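Local structure of glutamate ABC superfamily ATP binding cassette transporter, binding protein (Enterococcus faecium DO, 5EYF) at residues L110-S115 against N185-L190; F103-A108 against T172-I177; K47-K52 against Q217-M222. The protein probably serves as the extracellular receptor of a glutamate ABC transporter, holding L-glutamate in the cleft between its two lobes. All blocks are in the same frame, centred on the assembly; numbering follows the deposited sequence.

Contact 1: residues L110-S115 against N185-L190; sequences LVKKGS and NPEYEL
The carbonyl oxygen of V111 is gripped twice by the strand beside it. The amide N of E189 donates to V111 O at 2.9 Å, while CA of Y188 adds a weaker CA-H...O contact to V111 O at 3.3 Å. V111 N answers with a bond to E189 O of 3.1 Å, making V111 and E189 an antiparallel hydrogen-bonded pair flanked by the non-hydrogen-bonded pairs L110/L190 and K112/Y188. Beyond the last pair, K113 N reaches E187 O at 2.9 Å, just where a type I turn (N185 to Y188) enters one strand and a type II turn (K112 to S115) leaves the other. G114 suits that second turn with a phi of 94°, since a side chain at its backbone angles would press on the preceding carbonyl oxygen.

On the inner face, L110 holds CG opposite its backbone N (chi1 -177°), and CD1 lies 4.0 Å from L190 CD1. Helix 175-182 packs on both leucines, and L163 of helix 156-164 also on L110, surroundings that suit branched apolar residues. Y188 leans its ring obliquely on the neighbouring backbone, CD1 3.5 Å from K112 CA, and meets F160 edge-to-face.

The turn end of the pairing is exposed and charged. K112 and E187 run side by side, and a bend at the end of the lysine (chi4 93°) leaves a long, weak salt bridge of 3.3 Å between K112 NZ and E187 OE2. K113 crosses E189 at about a right angle, laying its methylenes against the carboxylate without a charge contact. The straight backbone bonds and the leucine-lined face therefore appear to fix this sheet end, with the surface charges adding only modest attraction.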
ATOM      1  N   LEU B 110       8.522 -11.574 -12.653  1.00 16.55           N
ATOM      2  CA  LEU B 110       9.568 -11.272 -13.618  1.00 17.89           C
ATOM      3  C   LEU B 110       9.674 -12.444 -14.589  1.00 18.59           C
ATOM      4  O   LEU B 110       9.745 -13.599 -14.155  1.00 18.33           O
ATOM      5  CB  LEU B 110      10.909 -11.063 -12.891  1.00 19.15           C
ATOM      6  CG  LEU B 110      12.138 -10.664 -13.716  1.00 20.64           C
ATOM      7  CD1 LEU B 110      12.103  -9.173 -13.935  1.00 21.37           C
ATOM      8  CD2 LEU B 110      13.457 -11.080 -13.038  1.00 22.22           C
ATOM      9  N   VAL B 111       9.652 -12.149 -15.893  1.00 19.14           N
ATOM     10  CA  VAL B 111       9.742 -13.158 -16.944  1.00 19.27           C
ATOM     11  C   VAL B 111      10.723 -12.671 -18.002  1.00 22.10           C
ATOM     12  O   VAL B 111      11.052 -11.487 -18.075  1.00 22.22           O
ATOM     13  CB  VAL B 111       8.352 -13.450 -17.588  1.00 20.07           C
ATOM     14  CG1 VAL B 111       7.366 -13.976 -16.548  1.00 20.33           C
ATOM     15  CG2 VAL B 111       7.790 -12.202 -18.242  1.00 21.89           C
ATOM     16  N   LYS B 112      11.197 -13.604 -18.830  1.00 22.45           N
ATOM     17  CA  LYS B 112      11.921 -13.215 -20.031  1.00 25.65           C
ATOM     18  C   LYS B 112      10.975 -12.485 -20.984  1.00 25.62           C
ATOM     19  O   LYS B 112       9.849 -12.931 -21.223  1.00 24.07           O
ATOM     20  CB  LYS B 112      12.504 -14.452 -20.714  1.00 29.03           C
ATOM     21  CG  LYS B 112      13.353 -14.174 -21.942  1.00 34.28           C
ATOM     22  CD  LYS B 112      13.831 -15.487 -22.549  1.00 38.46           C
ATOM     23  CE  LYS B 112      14.235 -15.320 -24.003  1.00 41.71           C
ATOM     24  NZ  LYS B 112      15.685 -15.042 -24.130  1.00 43.74           N
ATOM     25  N   LYS B 113      11.439 -11.376 -21.555  1.00 27.50           N
ATOM     26  CA  LYS B 113      10.654 -10.699 -22.588  1.00 29.65           C
ATOM     27  C   LYS B 113      10.189 -11.667 -23.666  1.00 30.55           C
ATOM     28  O   LYS B 113      10.955 -12.505 -24.153  1.00 29.28           O
ATOM     29  CB  LYS B 113      11.453  -9.574 -23.232  1.00 31.04           C
ATOM     30  CG  LYS B 113      11.572  -8.385 -22.351  1.00 32.43           C
ATOM     31  CD  LYS B 113      12.537  -7.378 -22.906  1.00 34.60           C
ATOM     32  CE  LYS B 113      12.700  -6.247 -21.905  1.00 35.86           C
ATOM     33  NZ  LYS B 113      13.279  -5.042 -22.539  1.00 37.43           N
ATOM     34  N   GLY B 114       8.915 -11.537 -24.032  1.00 30.82           N
ATOM     35  CA  GLY B 114       8.308 -12.407 -25.001  1.00 31.14           C
ATOM     36  C   GLY B 114       7.589 -13.589 -24.402  1.00 30.22           C
ATOM     37  O   GLY B 114       6.929 -14.328 -25.150  1.00 31.72           O
ATOM     38  N   SER B 115       7.718 -13.804 -23.083  1.00 26.71           N
ATOM     39  CA  SER B 115       6.986 -14.871 -22.420  1.00 26.00           C
ATOM     40  C   SER B 115       5.499 -14.785 -22.732  1.00 26.42           C
ATOM     41  O   SER B 115       4.935 -13.700 -22.894  1.00 27.79           O
ATOM     42  CB  SER B 115       7.184 -14.786 -20.903  1.00 24.17           C
ATOM     43  OG  SER B 115       6.491 -15.824 -20.261  1.00 26.56           O
ATOM     44  N   ASN B 185      19.398  -6.640 -15.857  1.00 47.68           N
ATOM     45  CA  ASN B 185      19.233  -7.713 -16.839  1.00 47.04           C
ATOM     46  C   ASN B 185      18.146  -7.380 -17.850  1.00 46.50           C
ATOM     47  O   ASN B 185      16.981  -7.766 -17.691  1.00 45.28           O
ATOM     48  CB  ASN B 185      18.950  -9.039 -16.136  1.00 46.96           C
ATOM     49  CG  ASN B 185      20.027  -9.391 -15.115  1.00 48.36           C
ATOM     50  OD1 ASN B 185      20.984 -10.109 -15.419  1.00 47.99           O
ATOM     51  ND2 ASN B 185      19.865  -8.903 -13.897  1.00 49.41           N
ATOM     52  N   PRO B 186      18.514  -6.716 -18.948  1.00 47.91           N
ATOM     53  CA  PRO B 186      17.504  -6.168 -19.871  1.00 47.69           C
ATOM     54  C   PRO B 186      16.710  -7.207 -20.665  1.00 45.38           C
ATOM     55  O   PRO B 186      15.727  -6.826 -21.310  1.00 46.82           O
ATOM     56  CB  PRO B 186      18.336  -5.280 -20.807  1.00 49.04           C
ATOM     57  CG  PRO B 186      19.734  -5.794 -20.690  1.00 49.52           C
ATOM     58  CD  PRO B 186      19.876  -6.266 -19.280  1.00 49.29           C
ATOM     59  N   GLU B 187      17.085  -8.484 -20.651  0.92 40.89           N
ATOM     60  CA  GLU B 187      16.281  -9.491 -21.331  0.92 38.83           C
ATOM     61  C   GLU B 187      15.010  -9.842 -20.568  0.92 33.93           C
ATOM     62  O   GLU B 187      14.213 -10.646 -21.071  0.92 33.44           O
ATOM     63  CB  GLU B 187      17.094 -10.770 -21.549  0.92 42.22           C
ATOM     64  CG  GLU B 187      18.131 -10.698 -22.644  0.92 47.29           C
ATOM     65  CD  GLU B 187      18.788 -12.045 -22.873  0.92 51.43           C
ATOM     66  OE1 GLU B 187      20.032 -12.121 -22.807  0.92 52.34           O
ATOM     67  OE2 GLU B 187      18.048 -13.031 -23.102  0.92 53.13           O
ATOM     68  N   TYR B 188      14.825  -9.285 -19.371  1.00 30.56           N
ATOM     69  CA  TYR B 188      13.748  -9.656 -18.461  1.00 28.63           C
ATOM     70  C   TYR B 188      12.944  -8.421 -18.087  1.00 29.03           C
ATOM     71  O   TYR B 188      13.477  -7.310 -18.052  1.00 29.39           O
ATOM     72  CB  TYR B 188      14.310 -10.325 -17.209  1.00 27.01           C
ATOM     73  CG  TYR B 188      15.055 -11.566 -17.593  1.00 26.76           C
ATOM     74  CD1 TYR B 188      14.410 -12.790 -17.623  1.00 28.39           C
ATOM     75  CD2 TYR B 188      16.386 -11.512 -17.983  1.00 28.49           C
ATOM     76  CE1 TYR B 188      15.060 -13.922 -18.005  1.00 28.27           C
ATOM     77  CE2 TYR B 188      17.037 -12.636 -18.380  1.00 29.29           C
ATOM     78  CZ  TYR B 188      16.365 -13.840 -18.390  1.00 31.06           C
ATOM     79  OH  TYR B 188      17.015 -14.971 -18.780  1.00 34.36           O
ATOM     80  N   GLU B 189      11.655  -8.621 -17.810  1.00 26.37           N
ATOM     81  CA  GLU B 189      10.794  -7.495 -17.464  1.00 26.18           C
ATOM     82  C   GLU B 189       9.761  -7.934 -16.438  1.00 24.45           C
ATOM     83  O   GLU B 189       9.393  -9.118 -16.347  1.00 24.44           O
ATOM     84  CB  GLU B 189      10.096  -6.903 -18.707  1.00 26.74           C
ATOM     85  CG  GLU B 189       9.112  -7.832 -19.410  1.00 28.69           C
ATOM     86  CD  GLU B 189       8.554  -7.231 -20.701  1.00 29.53           C
ATOM     87  OE1 GLU B 189       8.783  -6.031 -20.937  1.00 31.93           O
ATOM     88  OE2 GLU B 189       7.897  -7.955 -21.487  1.00 31.32           O
ATOM     89  N   LEU B 190       9.271  -6.955 -15.679  1.00 23.84           N
ATOM     90  CA  LEU B 190       8.096  -7.175 -14.836  1.00 24.98           C
ATOM     91  C   LEU B 190       6.847  -7.206 -15.708  1.00 24.74           C
ATOM     92  O   LEU B 190       6.742  -6.466 -16.693  1.00 26.69           O
ATOM     93  CB  LEU B 190       7.954  -6.079 -13.757  1.00 26.73           C
ATOM     94  CG  LEU B 190       8.828  -6.133 -12.496  1.00 29.92           C
ATOM     95  CD1 LEU B 190      10.284  -5.824 -12.859  1.00 32.12           C
ATOM     96  CD2 LEU B 190       8.347  -5.157 -11.444  1.00 31.69           C
TER

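Contact 2: residues F103-A108 against T172-I177; sequences FDAGQA and TTDNAI. With GLU (glutamic acid), chain E.
T172 turns its OG1 opposite its own backbone N (chi1 -168°), and Q107 extends its chain to meet it. Q107 NE2 donates to T172 OG1 at 2.9 Å, with the oxygen in the amide plane, and the same hydroxyl donates to A108 O at 2.8 Å. Threonine suits this buried place because one small group both accepts and donates. S137 O and N140 hold the remainder of the Q107 amide.

The CG of N175 sits between its backbone N and carbonyl carbon (chi1 56°), which brings OD1 back over G106. There it accepts from the main chain, G106 N to N175 OD1 at 3.1 Å, the donor standing well above the amide's carbonyl plane rather than on a lone pair. From the main chain itself, N175 N closes the pair with a bond to G106 O at 2.8 Å. A water joins N175 ND2 to D104 O. The bridge from A108 N to T173 O (3.0 Å) continues the antiparallel pairing in a short ladder, and A176 CB rests obliquely on the F103 ring, 3.7 Å from CE2.

The paired backbones set D174 just before the N-terminus of helix 175-182. Although it occupies the N-cap position, its carboxylate makes no capping bond; D174 OD2 instead accepts from the amino N of the bound glutamate at 2.6 Å and also bonds Y200 OH. S67, R70, T85, T87, R92 and K22 also hydrogen-bond the ligand. The short bond between oppositely charged groups is consistent with D174 recognising the alpha-ammonium group of an amino acid.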
ATOM      1  N   PHE B 103       7.552   2.023   3.153  1.00 11.97           N
ATOM      2  CA  PHE B 103       7.629   1.752   1.722  1.00 12.14           C
ATOM      3  C   PHE B 103       6.421   0.892   1.354  1.00 12.41           C
ATOM      4  O   PHE B 103       6.066  -0.017   2.099  1.00 13.86           O
ATOM      5  CB  PHE B 103       8.939   1.016   1.345  1.00 13.17           C
ATOM      6  CG  PHE B 103       9.181   0.923  -0.148  1.00 13.24           C
ATOM      7  CD1 PHE B 103       9.887   1.912  -0.818  1.00 13.72           C
ATOM      8  CD2 PHE B 103       8.661  -0.143  -0.893  1.00 13.04           C
ATOM      9  CE1 PHE B 103      10.086   1.853  -2.197  1.00 13.84           C
ATOM     10  CE2 PHE B 103       8.884  -0.224  -2.272  1.00 14.54           C
ATOM     11  CZ  PHE B 103       9.587   0.778  -2.929  1.00 13.90           C
ATOM     12  N   ASP B 104       5.846   1.143   0.180  0.77 12.05           N
ATOM     13  CA  ASP B 104       4.633   0.472  -0.272  0.77 13.21           C
ATOM     14  C   ASP B 104       4.929  -0.410  -1.493  0.77 13.29           C
ATOM     15  O   ASP B 104       4.828   0.040  -2.630  0.77 13.72           O
ATOM     16  CB  ASP B 104       3.602   1.570  -0.585  0.77 14.17           C
ATOM     17  CG  ASP B 104       2.192   1.073  -0.625  0.77 15.64           C
ATOM     18  OD1 ASP B 104       1.989  -0.125  -0.371  0.77 16.35           O
ATOM     19  OD2 ASP B 104       1.280   1.914  -0.882  0.77 16.30           O
ATOM     20  N   ALA B 105       5.311  -1.665  -1.253  1.00 13.67           N
ATOM     21  CA  ALA B 105       5.636  -2.589  -2.338  1.00 14.01           C
ATOM     22  C   ALA B 105       4.426  -3.462  -2.678  1.00 14.37           C
ATOM     23  O   ALA B 105       3.337  -3.316  -2.118  1.00 14.51           O
ATOM     24  CB  ALA B 105       6.873  -3.435  -1.976  1.00 15.50           C
ATOM     25  N   GLY B 106       4.622  -4.398  -3.603  1.00 14.83           N
ATOM     26  CA  GLY B 106       3.596  -5.386  -3.907  1.00 15.20           C
ATOM     27  C   GLY B 106       4.217  -6.515  -4.681  1.00 15.59           C
ATOM     28  O   GLY B 106       5.149  -6.298  -5.446  1.00 16.30           O
ATOM     29  N   GLN B 107       3.707  -7.725  -4.482  1.00 14.64           N
ATOM     30  CA  GLN B 107       4.329  -8.865  -5.152  1.00 14.79           C
ATOM     31  C   GLN B 107       4.074  -8.837  -6.653  1.00 15.50           C
ATOM     32  O   GLN B 107       2.998  -8.454  -7.109  1.00 16.07           O
ATOM     33  CB  GLN B 107       3.833 -10.173  -4.548  1.00 15.28           C
ATOM     34  CG  GLN B 107       4.674 -11.370  -4.999  1.00 16.25           C
ATOM     35  CD  GLN B 107       4.410 -12.592  -4.157  1.00 17.30           C
ATOM     36  OE1 GLN B 107       3.966 -12.473  -3.030  1.00 20.42           O
ATOM     37  NE2 GLN B 107       4.645 -13.774  -4.715  1.00 16.94           N
ATOM     38  N   ALA B 108       5.065  -9.274  -7.427  1.00 15.27           N
ATOM     39  CA  ALA B 108       4.998  -9.183  -8.882  1.00 16.09           C
ATOM     40  C   ALA B 108       5.742 -10.351  -9.505  1.00 15.55           C
ATOM     41  O   ALA B 108       6.310 -11.196  -8.810  1.00 15.50           O
ATOM     42  CB  ALA B 108       5.579  -7.861  -9.416  1.00 16.40           C
ATOM     43  N   THR B 172       9.209 -14.630  -8.766  1.00 15.22           N
ATOM     44  CA  THR B 172       8.342 -13.753  -7.987  1.00 15.50           C
ATOM     45  C   THR B 172       8.995 -13.310  -6.686  1.00 16.36           C
ATOM     46  O   THR B 172       9.700 -14.083  -6.023  1.00 19.09           O
ATOM     47  CB  THR B 172       6.983 -14.443  -7.728  1.00 15.52           C
ATOM     48  OG1 THR B 172       6.068 -13.464  -7.222  1.00 16.81           O
ATOM     49  CG2 THR B 172       7.075 -15.595  -6.740  1.00 17.29           C
ATOM     50  N   THR B 173       8.796 -12.025  -6.369  1.00 16.09           N
ATOM     51  CA  THR B 173       9.079 -11.418  -5.074  1.00 16.94           C
ATOM     52  C   THR B 173       8.551  -9.997  -5.222  1.00 17.43           C
ATOM     53  O   THR B 173       7.738  -9.746  -6.123  1.00 15.88           O
ATOM     54  CB  THR B 173      10.571 -11.487  -4.665  1.00 18.44           C
ATOM     55  OG1 THR B 173      10.756 -10.857  -3.382  1.00 19.64           O
ATOM     56  CG2 THR B 173      11.497 -10.794  -5.668  1.00 19.54           C
ATOM     57  N   ASP B 174       8.942  -9.084  -4.346  1.00 17.64           N
ATOM     58  CA  ASP B 174       8.334  -7.765  -4.375  1.00 18.62           C
ATOM     59  C   ASP B 174       8.753  -7.026  -5.639  1.00 19.58           C
ATOM     60  O   ASP B 174       9.898  -7.134  -6.086  1.00 19.59           O
ATOM     61  CB  ASP B 174       8.752  -6.944  -3.161  1.00 18.28           C
ATOM     62  CG  ASP B 174       8.280  -7.523  -1.828  1.00 20.01           C
ATOM     63  OD1 ASP B 174       7.386  -8.404  -1.830  1.00 19.95           O
ATOM     64  OD2 ASP B 174       8.842  -7.090  -0.761  1.00 20.21           O
ATOM     65  N   ASN B 175       7.834  -6.230  -6.184  1.00 18.83           N
ATOM     66  CA  ASN B 175       8.127  -5.475  -7.396  1.00 19.27           C
ATOM     67  C   ASN B 175       9.411  -4.657  -7.290  1.00 20.37           C
ATOM     68  O   ASN B 175      10.238  -4.682  -8.210  1.00 21.64           O
ATOM     69  CB  ASN B 175       6.949  -4.571  -7.766  1.00 18.56           C
ATOM     70  CG  ASN B 175       6.522  -3.594  -6.657  1.00 18.78           C
ATOM     71  OD1 ASN B 175       6.921  -3.648  -5.480  1.00 18.39           O
ATOM     72  ND2 ASN B 175       5.679  -2.687  -7.064  1.00 22.18           N
ATOM     73  N   ALA B 176       9.620  -3.965  -6.164  1.00 22.04           N
ATOM     74  CA  ALA B 176      10.791  -3.095  -6.027  1.00 22.46           C
ATOM     75  C   ALA B 176      12.081  -3.897  -6.023  1.00 22.86           C
ATOM     76  O   ALA B 176      13.129  -3.389  -6.444  1.00 25.22           O
ATOM     77  CB  ALA B 176      10.720  -2.264  -4.746  1.00 23.21           C
ATOM     78  N   ILE B 177      12.022  -5.130  -5.521  1.00 22.76           N
ATOM     79  CA  ILE B 177      13.187  -6.002  -5.533  1.00 23.37           C
ATOM     80  C   ILE B 177      13.452  -6.504  -6.941  1.00 24.51           C
ATOM     81  O   ILE B 177      14.601  -6.508  -7.402  1.00 26.55           O
ATOM     82  CB  ILE B 177      12.991  -7.160  -4.547  1.00 23.72           C
ATOM     83  CG1 ILE B 177      12.833  -6.592  -3.122  1.00 23.86           C
ATOM     84  CG2 ILE B 177      14.154  -8.167  -4.662  1.00 23.51           C
ATOM     85  CD1 ILE B 177      12.452  -7.614  -2.072  1.00 25.20           C
TER
HETATM   86  N   GLU E 301       8.535  -8.160   1.583  1.00 19.56           N
HETATM   87  CA  GLU E 301       8.349  -9.619   1.520  1.00 20.28           C
HETATM   88  C   GLU E 301       8.452 -10.228   2.911  1.00 21.40           C
HETATM   89  O   GLU E 301       8.698  -9.525   3.900  1.00 19.80           O
HETATM   90  CB  GLU E 301       9.360 -10.282   0.564  1.00 21.92           C
HETATM   91  CG  GLU E 301      10.808  -9.821   0.734  1.00 22.94           C
HETATM   92  CD  GLU E 301      11.499 -10.352   1.986  1.00 24.08           C
HETATM   93  OE1 GLU E 301      12.401  -9.663   2.472  1.00 23.07           O
HETATM   94  OE2 GLU E 301      11.216 -11.484   2.442  1.00 25.23           O
HETATM   95  OXT GLU E 301       8.271 -11.450   3.084  1.00 25.38           O
HETATM   96  O   HOH W   1       5.219  -0.267  -5.328  1.00 24.93           O

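Contact 3: residues K47-K52 against Q217-M222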
ATOM      1  N   LYS B  47      20.113   5.033   8.695  1.00 18.05           N
ATOM      2  CA  LYS B  47      21.047   6.086   9.109  1.00 18.52           C
ATOM      3  C   LYS B  47      20.297   7.351   9.510  1.00 18.09           C
ATOM      4  O   LYS B  47      20.625   7.983  10.526  1.00 18.86           O
ATOM      5  CB  LYS B  47      22.041   6.376   7.986  1.00 19.19           C
ATOM      6  CG  LYS B  47      22.986   5.220   7.695  1.00 21.13           C
ATOM      7  CD  LYS B  47      23.853   5.523   6.510  1.00 23.12           C
ATOM      8  CE  LYS B  47      24.896   4.460   6.335  1.00 25.15           C
ATOM      9  NZ  LYS B  47      25.943   4.887   5.353  1.00 27.02           N
ATOM     10  N   ALA B  48      19.288   7.737   8.727  1.00 17.30           N
ATOM     11  CA  ALA B  48      18.543   8.952   9.037  1.00 16.78           C
ATOM     12  C   ALA B  48      17.784   8.819  10.357  1.00 16.17           C
ATOM     13  O   ALA B  48      17.714   9.775  11.143  1.00 16.40           O
ATOM     14  CB  ALA B  48      17.589   9.271   7.886  1.00 16.65           C
ATOM     15  N   ILE B  49      17.212   7.642  10.630  1.00 15.45           N
ATOM     16  CA  ILE B  49      16.499   7.447  11.882  1.00 14.97           C
ATOM     17  C   ILE B  49      17.460   7.542  13.044  1.00 16.41           C
ATOM     18  O   ILE B  49      17.159   8.166  14.070  1.00 17.72           O
ATOM     19  CB  ILE B  49      15.786   6.085  11.879  1.00 14.59           C
ATOM     20  CG1 ILE B  49      14.620   6.139  10.901  1.00 13.94           C
ATOM     21  CG2 ILE B  49      15.303   5.725  13.287  1.00 16.71           C
ATOM     22  CD1 ILE B  49      13.987   4.773  10.676  1.00 14.39           C
ATOM     23  N   THR B  50      18.620   6.910  12.903  1.00 16.78           N
ATOM     24  CA  THR B  50      19.602   6.948  13.970  1.00 18.64           C
ATOM     25  C   THR B  50      20.007   8.377  14.305  1.00 19.59           C
ATOM     26  O   THR B  50      20.155   8.731  15.486  1.00 21.00           O
ATOM     27  CB  THR B  50      20.821   6.128  13.565  1.00 18.55           C
ATOM     28  OG1 THR B  50      20.389   4.799  13.246  1.00 20.06           O
ATOM     29  CG2 THR B  50      21.774   6.030  14.764  1.00 19.30           C
ATOM     30  N   LYS B  51      20.151   9.229  13.292  1.00 18.71           N
ATOM     31  CA  LYS B  51      20.505  10.618  13.595  1.00 20.77           C
ATOM     32  C   LYS B  51      19.359  11.364  14.285  1.00 20.26           C
ATOM     33  O   LYS B  51      19.609  12.247  15.124  1.00 20.34           O
ATOM     34  CB  LYS B  51      20.931  11.343  12.314  1.00 23.52           C
ATOM     35  CG  LYS B  51      22.218  10.796  11.676  1.00 26.13           C
ATOM     36  CD  LYS B  51      23.407  10.836  12.641  1.00 28.51           C
ATOM     37  CE  LYS B  51      24.730  10.603  11.892  1.00 30.25           C
ATOM     38  NZ  LYS B  51      25.910  10.381  12.795  1.00 30.11           N
ATOM     39  N   LYS B  52      18.108  11.051  13.946  1.00 20.43           N
ATOM     40  CA  LYS B  52      16.990  11.653  14.671  1.00 20.63           C
ATOM     41  C   LYS B  52      16.967  11.199  16.128  1.00 20.57           C
ATOM     42  O   LYS B  52      16.711  12.003  17.033  1.00 22.45           O
ATOM     43  CB  LYS B  52      15.656  11.302  13.995  1.00 20.53           C
ATOM     44  CG  LYS B  52      15.455  11.866  12.586  1.00 20.73           C
ATOM     45  CD  LYS B  52      15.586  13.376  12.539  1.00 22.03           C
ATOM     46  CE  LYS B  52      15.038  13.906  11.225  1.00 23.39           C
ATOM     47  NZ  LYS B  52      15.391  15.363  11.125  1.00 24.83           N
ATOM     48  N   GLN B 217       8.733   8.332  15.956  1.00 16.85           N
ATOM     49  CA  GLN B 217       8.909   9.773  16.019  1.00 18.70           C
ATOM     50  C   GLN B 217       9.948  10.233  15.011  1.00 18.56           C
ATOM     51  O   GLN B 217       9.782  11.271  14.366  1.00 18.95           O
ATOM     52  CB  GLN B 217       9.323  10.168  17.444  1.00 20.77           C
ATOM     53  CG  GLN B 217       9.617  11.648  17.649  1.00 26.06           C
ATOM     54  CD  GLN B 217       8.391  12.513  17.504  0.67 28.44           C
ATOM     55  OE1 GLN B 217       7.277  12.074  17.774  0.41 29.37           O
ATOM     56  NE2 GLN B 217       8.587  13.759  17.074  0.49 29.35           N
ATOM     57  N   ALA B 218      11.035   9.469  14.874  1.00 17.85           N
ATOM     58  CA  ALA B 218      12.062   9.779  13.885  1.00 17.94           C
ATOM     59  C   ALA B 218      11.475   9.802  12.478  1.00 17.82           C
ATOM     60  O   ALA B 218      11.708  10.747  11.712  1.00 16.51           O
ATOM     61  CB  ALA B 218      13.199   8.763  13.987  1.00 17.22           C
ATOM     62  N   LEU B 219      10.685   8.772  12.129  1.00 16.68           N
ATOM     63  CA  LEU B 219      10.033   8.742  10.821  1.00 15.63           C
ATOM     64  C   LEU B 219       9.115   9.938  10.641  1.00 17.27           C
ATOM     65  O   LEU B 219       9.117  10.567   9.580  1.00 17.52           O
ATOM     66  CB  LEU B 219       9.229   7.445  10.630  1.00 15.34           C
ATOM     67  CG  LEU B 219      10.072   6.192  10.390  1.00 15.45           C
ATOM     68  CD1 LEU B 219       9.192   4.950  10.556  1.00 17.61           C
ATOM     69  CD2 LEU B 219      10.687   6.270   9.000  1.00 16.29           C
ATOM     70  N   GLU B 220       8.311  10.254  11.662  0.54 18.48           N
ATOM     71  CA  GLU B 220       7.456  11.442  11.601  0.54 20.53           C
ATOM     72  C   GLU B 220       8.267  12.685  11.252  0.54 20.75           C
ATOM     73  O   GLU B 220       7.897  13.458  10.366  0.54 21.86           O
ATOM     74  CB  GLU B 220       6.731  11.640  12.935  0.54 22.62           C
ATOM     75  CG  GLU B 220       5.715  12.779  12.929  0.54 27.64           C
ATOM     76  CD  GLU B 220       4.925  12.882  14.234  0.54 34.34           C
ATOM     77  OE1 GLU B 220       5.279  12.190  15.214  0.54 36.75           O
ATOM     78  OE2 GLU B 220       3.946  13.658  14.281  0.54 37.55           O
ATOM     79  N   GLU B 221       9.384  12.883  11.946  1.00 19.40           N
ATOM     80  CA  GLU B 221      10.213  14.059  11.717  1.00 20.25           C
ATOM     81  C   GLU B 221      10.784  14.066  10.302  1.00 19.31           C
ATOM     82  O   GLU B 221      10.879  15.128   9.672  1.00 20.14           O
ATOM     83  CB  GLU B 221      11.333  14.083  12.754  1.00 21.59           C
ATOM     84  CG  GLU B 221      10.883  14.472  14.174  1.00 26.06           C
ATOM     85  CD  GLU B 221      12.027  14.433  15.189  1.00 31.55           C
ATOM     86  OE1 GLU B 221      13.200  14.652  14.792  1.00 33.39           O
ATOM     87  OE2 GLU B 221      11.751  14.179  16.388  1.00 32.96           O
HETATM   88  N   MSE B 222      11.132  12.887   9.776  1.00 18.22           N
HETATM   89  CA  MSE B 222      11.729  12.787   8.456  1.00 18.16           C
HETATM   90  C   MSE B 222      10.706  13.057   7.354  1.00 18.96           C
HETATM   91  O   MSE B 222      11.025  13.623   6.308  1.00 19.32           O
HETATM   92  CB  MSE B 222      12.334  11.393   8.261  1.00 17.50           C
HETATM   93  CG  MSE B 222      13.584  11.153   9.150  1.00 16.50           C
HETATM   94 SE   MSE B 222      14.000   9.274   9.375  0.76 17.96          SE
HETATM   95  CE  MSE B 222      14.122   8.705   7.499  0.98 18.96           C
TER
HETATM   96  O   HOH W   2      13.787  16.532  13.338  1.00 29.37           O
HETATM   97  O   HOH W   3      15.400  14.879  16.257  1.00 38.52           O
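Helices 41-54 and 209-225 pack against each other in one lobe of this two-lobed, type 2 periplasmic-binding-protein fold. Here K47-K52 and Q217-M222 cross at 105°, steeply enough to confine close packing to a few residues, with the axes 8.9 Å apart.

The tight part is apolar. A218, small enough to let the backbones draw together, sets its CB 3.5 Å from K52 CB and 3.8 Å from I49 CG2. M222, a selenomethionine in this crystal, crosses I49 at about a right angle, its SE 3.5 Å from I49 CG1. A bend at the end of its chain (chi3 55°) then brings CE against A48 CB, also at 3.5 Å; an unbranched, flexible chain can follow the narrow surface between alanine and isoleucine. I49 CD1 reaches the L219 CD2 methyl, while W19 of strand 16-21 touches I49 and helix 227-235 touches A48 and M222.

Toward solvent the fit loosens and becomes polar. K52 bends at chi2 (-57°) and lays its methylenes over M222 CG and E221 CB, a use of lysine that keeps the aliphatic stem packed and the ammonium at the edge. K52 NZ stays 4.3 Å from E221 OE1, beyond a salt bridge; its charge partner is D225, in the same helix as E221. Water instead fills in between the helices: one molecule donates to K52 O and, at 2.7 Å, to E221 OE1. Within helix 209-225 an i to i+4 bond steadies this glutamate, Q217 NE2 donating at 3.3 Å to the anti lone pair of E221 OE2.

How the contacts relate
Contacts 1 and 2 belong to one lobe and share strand 103-112: contact 2 uses its beginning, near the glutamate, and contact 1 its far end. Their centres are 16 Å apart, and they touch where L190 CD2 packs on N175 O. Their segments alternate along the chain, with helix 175-182 leading directly into strand 188-191, so the helix and sheet that position the ligand residue D174 are tied together. Contact 3 lies in the other lobe, its centre 24 Å from contact 2 and 37 Å from contact 1. Its segments enclose both others in sequence, consistent with a lobe built from early and late parts of the chain around an inserted second lobe.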